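Local coordinates for ketosynthase (Streptomyces sp. MSC090213JE08, PDB 6KXD), which probably catalyses the decarboxylative condensation of an acyl chain with malonyl-ACP, giving a 3-oxoacyl-ACP during polyketide chain elongation, at residues 291-303 and 319-331. Residues are numbered along the deposited sequence; the frame is centred on the assembly and turned at random.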
loop_
_atom_site.group_PDB
_atom_site.type_symbol
_atom_site.label_atom_id
_atom_site.label_comp_id
_atom_site.label_asym_id
_atom_site.label_seq_id
_atom_site.Cartn_x
_atom_site.Cartn_y
_atom_site.Cartn_z
ATOM N N GLU A 291 16.486 -23.602 -4.434
ATOM C CA GLU A 291 17.565 -23.773 -3.429
ATOM C C GLU A 291 18.533 -22.595 -3.548
ATOM O O GLU A 291 18.640 -21.994 -4.606
ATOM C CB GLU A 291 18.368 -25.070 -3.604
ATOM C CG GLU A 291 17.561 -26.294 -4.018
ATOM C CD GLU A 291 16.637 -26.898 -2.972
ATOM O OE1 GLU A 291 16.684 -26.460 -1.792
ATOM O OE2 GLU A 291 15.873 -27.818 -3.341
ATOM N N GLN A 292 19.208 -22.264 -2.441
ATOM C CA GLN A 292 20.201 -21.202 -2.409
ATOM C C GLN A 292 21.159 -21.335 -3.611
ATOM O O GLN A 292 21.508 -20.334 -4.226
ATOM C CB GLN A 292 20.987 -21.234 -1.098
ATOM C CG GLN A 292 20.289 -20.550 0.067
ATOM C CD GLN A 292 19.547 -21.487 0.992
ATOM O OE1 GLN A 292 18.823 -22.382 0.570
ATOM N NE2 GLN A 292 19.673 -21.247 2.286
ATOM N N GLU A 293 21.569 -22.576 -3.926
ATOM C CA GLU A 293 22.520 -22.914 -5.038
ATOM C C GLU A 293 22.068 -22.309 -6.371
ATOM O O GLU A 293 22.901 -21.867 -7.155
ATOM C CB GLU A 293 22.654 -24.430 -5.255
ATOM C CG GLU A 293 23.458 -25.139 -4.178
ATOM C CD GLU A 293 22.654 -25.456 -2.931
ATOM O OE1 GLU A 293 21.788 -26.339 -3.015
ATOM O OE2 GLU A 293 22.859 -24.783 -1.898
ATOM N N GLU A 294 20.758 -22.343 -6.638
ATOM C CA GLU A 294 20.236 -22.082 -7.978
ATOM C C GLU A 294 20.121 -20.577 -8.232
ATOM O O GLU A 294 19.785 -20.171 -9.335
ATOM C CB GLU A 294 18.857 -22.709 -8.199
ATOM C CG GLU A 294 18.729 -24.166 -7.798
ATOM C CD GLU A 294 17.356 -24.721 -8.129
ATOM O OE1 GLU A 294 16.993 -24.702 -9.314
ATOM O OE2 GLU A 294 16.628 -25.120 -7.201
ATOM N N ILE A 295 20.388 -19.747 -7.217
ATOM C CA ILE A 295 20.292 -18.291 -7.385
ATOM C C ILE A 295 21.570 -17.765 -8.054
ATOM O O ILE A 295 22.675 -17.902 -7.537
ATOM C CB ILE A 295 20.010 -17.585 -6.047
ATOM C CG1 ILE A 295 18.666 -18.025 -5.444
ATOM C CG2 ILE A 295 20.133 -16.075 -6.230
ATOM C CD1 ILE A 295 17.450 -17.749 -6.303
ATOM N N ASP A 296 21.394 -17.114 -9.208
ATOM C CA ASP A 296 22.501 -16.614 -10.005
ATOM C C ASP A 296 23.014 -15.298 -9.444
ATOM O O ASP A 296 24.207 -15.099 -9.384
ATOM C CB ASP A 296 22.094 -16.556 -11.474
ATOM C CG ASP A 296 21.854 -17.975 -11.947
ATOM O OD1 ASP A 296 22.729 -18.825 -11.647
ATOM O OD2 ASP A 296 20.769 -18.248 -12.493
ATOM N N PHE A 297 22.115 -14.390 -9.050
ATOM C CA PHE A 297 22.525 -13.221 -8.289
ATOM C C PHE A 297 21.325 -12.688 -7.486
ATOM O O PHE A 297 20.181 -13.020 -7.743
ATOM C CB PHE A 297 23.179 -12.146 -9.174
ATOM C CG PHE A 297 22.250 -11.310 -10.017
ATOM C CD1 PHE A 297 21.786 -11.782 -11.233
ATOM C CD2 PHE A 297 21.791 -10.081 -9.567
ATOM C CE1 PHE A 297 20.923 -11.019 -12.003
ATOM C CE2 PHE A 297 20.906 -9.327 -10.323
ATOM C CZ PHE A 297 20.498 -9.784 -11.554
ATOM N N ILE A 298 21.662 -11.902 -6.475
ATOM C CA ILE A 298 20.732 -11.154 -5.682
ATOM C C ILE A 298 20.813 -9.718 -6.153
ATOM O O ILE A 298 21.917 -9.143 -6.220
ATOM C CB ILE A 298 21.079 -11.282 -4.191
ATOM C CG1 ILE A 298 21.046 -12.742 -3.753
ATOM C CG2 ILE A 298 20.180 -10.372 -3.353
ATOM C CD1 ILE A 298 21.787 -13.038 -2.464
ATOM N N SER A 299 19.652 -9.152 -6.494
ATOM C CA SER A 299 19.463 -7.721 -6.587
ATOM C C SER A 299 19.117 -7.229 -5.172
ATOM O O SER A 299 18.001 -7.471 -4.656
ATOM C CB SER A 299 18.370 -7.360 -7.574
ATOM O OG SER A 299 18.029 -5.982 -7.460
ATOM N N ALA A 300 20.102 -6.613 -4.533
ATOM C CA ALA A 300 20.068 -6.234 -3.153
ATOM C C ALA A 300 19.174 -5.009 -2.974
ATOM O O ALA A 300 19.035 -4.224 -3.886
ATOM C CB ALA A 300 21.456 -5.954 -2.656
ATOM N N HIS A 301 18.579 -4.886 -1.788
ATOM C CA HIS A 301 17.942 -3.652 -1.371
ATOM C C HIS A 301 18.988 -2.541 -1.415
ATOM O O HIS A 301 18.748 -1.427 -1.912
ATOM C CB HIS A 301 17.326 -3.787 0.020
ATOM C CG HIS A 301 16.702 -2.518 0.502
ATOM N ND1 HIS A 301 15.700 -1.864 -0.194
ATOM C CD2 HIS A 301 16.905 -1.812 1.625
ATOM C CE1 HIS A 301 15.378 -0.780 0.484
ATOM N NE2 HIS A 301 16.081 -0.746 1.598
ATOM N N GLY A 302 20.175 -2.868 -0.896
ATOM C CA GLY A 302 21.434 -2.098 -1.151
ATOM C C GLY A 302 21.236 -0.624 -1.411
ATOM O O GLY A 302 21.427 -0.160 -2.537
ATOM N N THR A 303 20.885 0.109 -0.358
ATOM C CA THR A 303 20.614 1.517 -0.417
ATOM C C THR A 303 21.903 2.368 -0.359
ATOM O O THR A 303 21.892 3.524 -0.768
ATOM C CB THR A 303 19.725 1.915 0.752
ATOM O OG1 THR A 303 20.442 1.525 1.923
ATOM C CG2 THR A 303 18.361 1.258 0.671
ATOM N N VAL A 319 21.662 -16.819 5.089
ATOM C CA VAL A 319 20.836 -17.689 4.358
ATOM C C VAL A 319 21.674 -18.583 3.433
ATOM O O VAL A 319 21.323 -19.723 3.188
ATOM C CB VAL A 319 19.790 -16.904 3.544
ATOM C CG1 VAL A 319 19.145 -17.786 2.498
ATOM C CG2 VAL A 319 18.759 -16.268 4.470
ATOM N N TYR A 320 22.717 -18.020 2.844
ATOM C CA TYR A 320 23.407 -18.675 1.751
ATOM C C TYR A 320 24.675 -19.369 2.236
ATOM O O TYR A 320 25.294 -20.053 1.456
ATOM C CB TYR A 320 23.754 -17.673 0.649
ATOM C CG TYR A 320 22.567 -17.329 -0.210
ATOM C CD1 TYR A 320 22.278 -18.076 -1.341
ATOM C CD2 TYR A 320 21.699 -16.302 0.131
ATOM C CE1 TYR A 320 21.174 -17.798 -2.125
ATOM C CE2 TYR A 320 20.600 -16.004 -0.652
ATOM C CZ TYR A 320 20.332 -16.756 -1.779
ATOM O OH TYR A 320 19.260 -16.496 -2.577
ATOM N N GLY A 321 25.028 -19.157 3.504
ATOM C CA GLY A 321 26.376 -19.439 3.978
ATOM C C GLY A 321 27.373 -18.440 3.418
ATOM O O GLY A 321 27.011 -17.421 2.795
ATOM N N ASP A 322 28.652 -18.775 3.580
ATOM C CA ASP A 322 29.734 -17.825 3.467
ATOM C C ASP A 322 30.199 -17.704 2.004
ATOM O O ASP A 322 31.036 -16.839 1.699
ATOM C CB ASP A 322 30.794 -18.174 4.518
ATOM C CG ASP A 322 30.242 -18.075 5.941
ATOM O OD1 ASP A 322 29.502 -17.119 6.222
ATOM O OD2 ASP A 322 30.562 -18.952 6.774
ATOM N N ALA A 323 29.596 -18.489 1.096
ATOM C CA ALA A 323 29.696 -18.276 -0.374
ATOM C C ALA A 323 28.342 -17.878 -0.977
ATOM O O ALA A 323 27.793 -18.577 -1.835
ATOM C CB ALA A 323 30.246 -19.515 -1.032
ATOM N N PRO A 324 27.784 -16.694 -0.628
ATOM C CA PRO A 324 26.531 -16.242 -1.228
ATOM C C PRO A 324 26.685 -15.916 -2.712
ATOM O O PRO A 324 27.792 -15.730 -3.208
ATOM C CB PRO A 324 26.205 -14.973 -0.426
ATOM C CG PRO A 324 27.570 -14.441 -0.036
ATOM C CD PRO A 324 28.362 -15.693 0.283
ATOM N N PRO A 325 25.582 -15.778 -3.476
ATOM C CA PRO A 325 25.691 -15.416 -4.886
ATOM C C PRO A 325 26.154 -13.961 -4.977
ATOM O O PRO A 325 26.192 -13.223 -3.962
ATOM C CB PRO A 325 24.275 -15.624 -5.436
ATOM C CG PRO A 325 23.395 -15.378 -4.228
ATOM C CD PRO A 325 24.180 -15.884 -3.031
ATOM N N ARG A 326 26.529 -13.564 -6.190
ATOM C CA ARG A 326 26.830 -12.188 -6.469
ATOM C C ARG A 326 25.628 -11.338 -6.056
ATOM O O ARG A 326 24.505 -11.713 -6.330
ATOM C CB ARG A 326 27.135 -11.997 -7.957
ATOM C CG ARG A 326 28.543 -12.443 -8.324
ATOM C CD ARG A 326 28.770 -12.583 -9.808
ATOM N NE ARG A 326 28.102 -13.745 -10.359
ATOM C CZ ARG A 326 28.302 -14.190 -11.595
ATOM N NH1 ARG A 326 29.215 -13.605 -12.353
ATOM N NH2 ARG A 326 27.594 -15.205 -12.067
ATOM N N THR A 327 25.908 -10.215 -5.412
ATOM C CA THR A 327 24.930 -9.389 -4.787
ATOM C C THR A 327 25.197 -7.953 -5.243
ATOM O O THR A 327 26.145 -7.328 -4.847
ATOM C CB THR A 327 24.962 -9.578 -3.262
ATOM O OG1 THR A 327 24.614 -10.931 -2.984
ATOM C CG2 THR A 327 24.054 -8.612 -2.530
ATOM N N VAL A 328 24.281 -7.431 -6.050
ATOM C CA VAL A 328 24.423 -6.161 -6.686
ATOM C C VAL A 328 23.321 -5.210 -6.218
ATOM O O VAL A 328 22.238 -5.648 -5.813
ATOM C CB VAL A 328 24.376 -6.331 -8.214
ATOM C CG1 VAL A 328 25.294 -7.453 -8.659
ATOM C CG2 VAL A 328 22.968 -6.557 -8.744
ATOM N N ALA A 329 23.624 -3.918 -6.310
ATOM C CA ALA A 329 22.773 -2.837 -5.842
ATOM C C ALA A 329 22.481 -1.856 -6.992
ATOM O O ALA A 329 23.199 -0.908 -7.221
ATOM C CB ALA A 329 23.401 -2.159 -4.658
ATOM N N VAL A 330 21.319 -2.051 -7.629
ATOM C CA VAL A 330 20.767 -1.205 -8.700
ATOM C C VAL A 330 20.627 0.250 -8.261
ATOM O O VAL A 330 20.735 1.162 -9.086
ATOM C CB VAL A 330 19.421 -1.804 -9.167
ATOM C CG1 VAL A 330 18.651 -0.887 -10.108
ATOM C CG2 VAL A 330 19.639 -3.159 -9.812
ATOM N N LYS A 331 20.414 0.499 -6.957
ATOM C CA LYS A 331 20.289 1.847 -6.449
ATOM C C LYS A 331 21.612 2.623 -6.575
ATOM O O LYS A 331 21.629 3.841 -6.420
ATOM C CB LYS A 331 19.862 1.845 -4.977
ATOM C CG LYS A 331 18.447 1.321 -4.729
ATOM C CD LYS A 331 18.045 1.397 -3.288
ATOM C CE LYS A 331 16.636 0.891 -3.057
ATOM N NZ LYS A 331 16.547 -0.552 -3.345
HETATM O O HOH W 1 19.215 -3.800 -6.373
HETATM O O HOH W 2 20.291 -1.398 -4.575
HETATM O O HOH W 3 14.110 -1.878 -2.542
#
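Lys331 NZ is held by His301 O and by water 3. It meets His301 O at 2.8 Å, in the carbonyl plane and on a lone pair. Water 3 accepts from Lys331 NZ at 2.9 Å and lies in the plane of the His301 ring, at its ND1 edge. The lysine chain runs extended to CE and bends only at its last torsion (chi4 66°), which turns the ammonium back to the carbonyl. Thr303 CG2 sits over one face of the imidazole, near its rim. An alanine in place of Lys331 would probably leave His301 O and water 3 without the donor they share, and open a gap beside Thr303 CG2. Water 1 joins the two segments. It donates to Ser299 OG and Ala300 O and accepts from Val330 N at 3.0 Å. Ser299 OG also bonds Asn390.

Strands 297-299 and 326-328 run parallel, 19° apart. Ile298 bonds the neighbouring strand twice, from its N to Arg326 O and through its O to Val328 N, so it pairs around Thr327. Ala300 N then reaches Val328 O at 2.7 Å. Ile298 CD1 presses on Pro325 CG at 3.3 Å, a tight contact, and reaches Tyr320 CE2 at 3.7 Å. The Tyr320 ring lies between Pro325 CD over one face and Gln292 CG over the other, the latter a CH-pi contact 3.8 Å from the ring centroid. Tyr320 OH is bonded to Gln389 of strand 387-394.

This is a beta-alpha-beta crossover of the thiolase fold, with helix 306-320 linking the strands. His301 begins the sequence His-Gly-Thr-Gly-Thr and its side chain touches Cys170, consistent with a ketosynthase active site at the C-terminal end of the first strand.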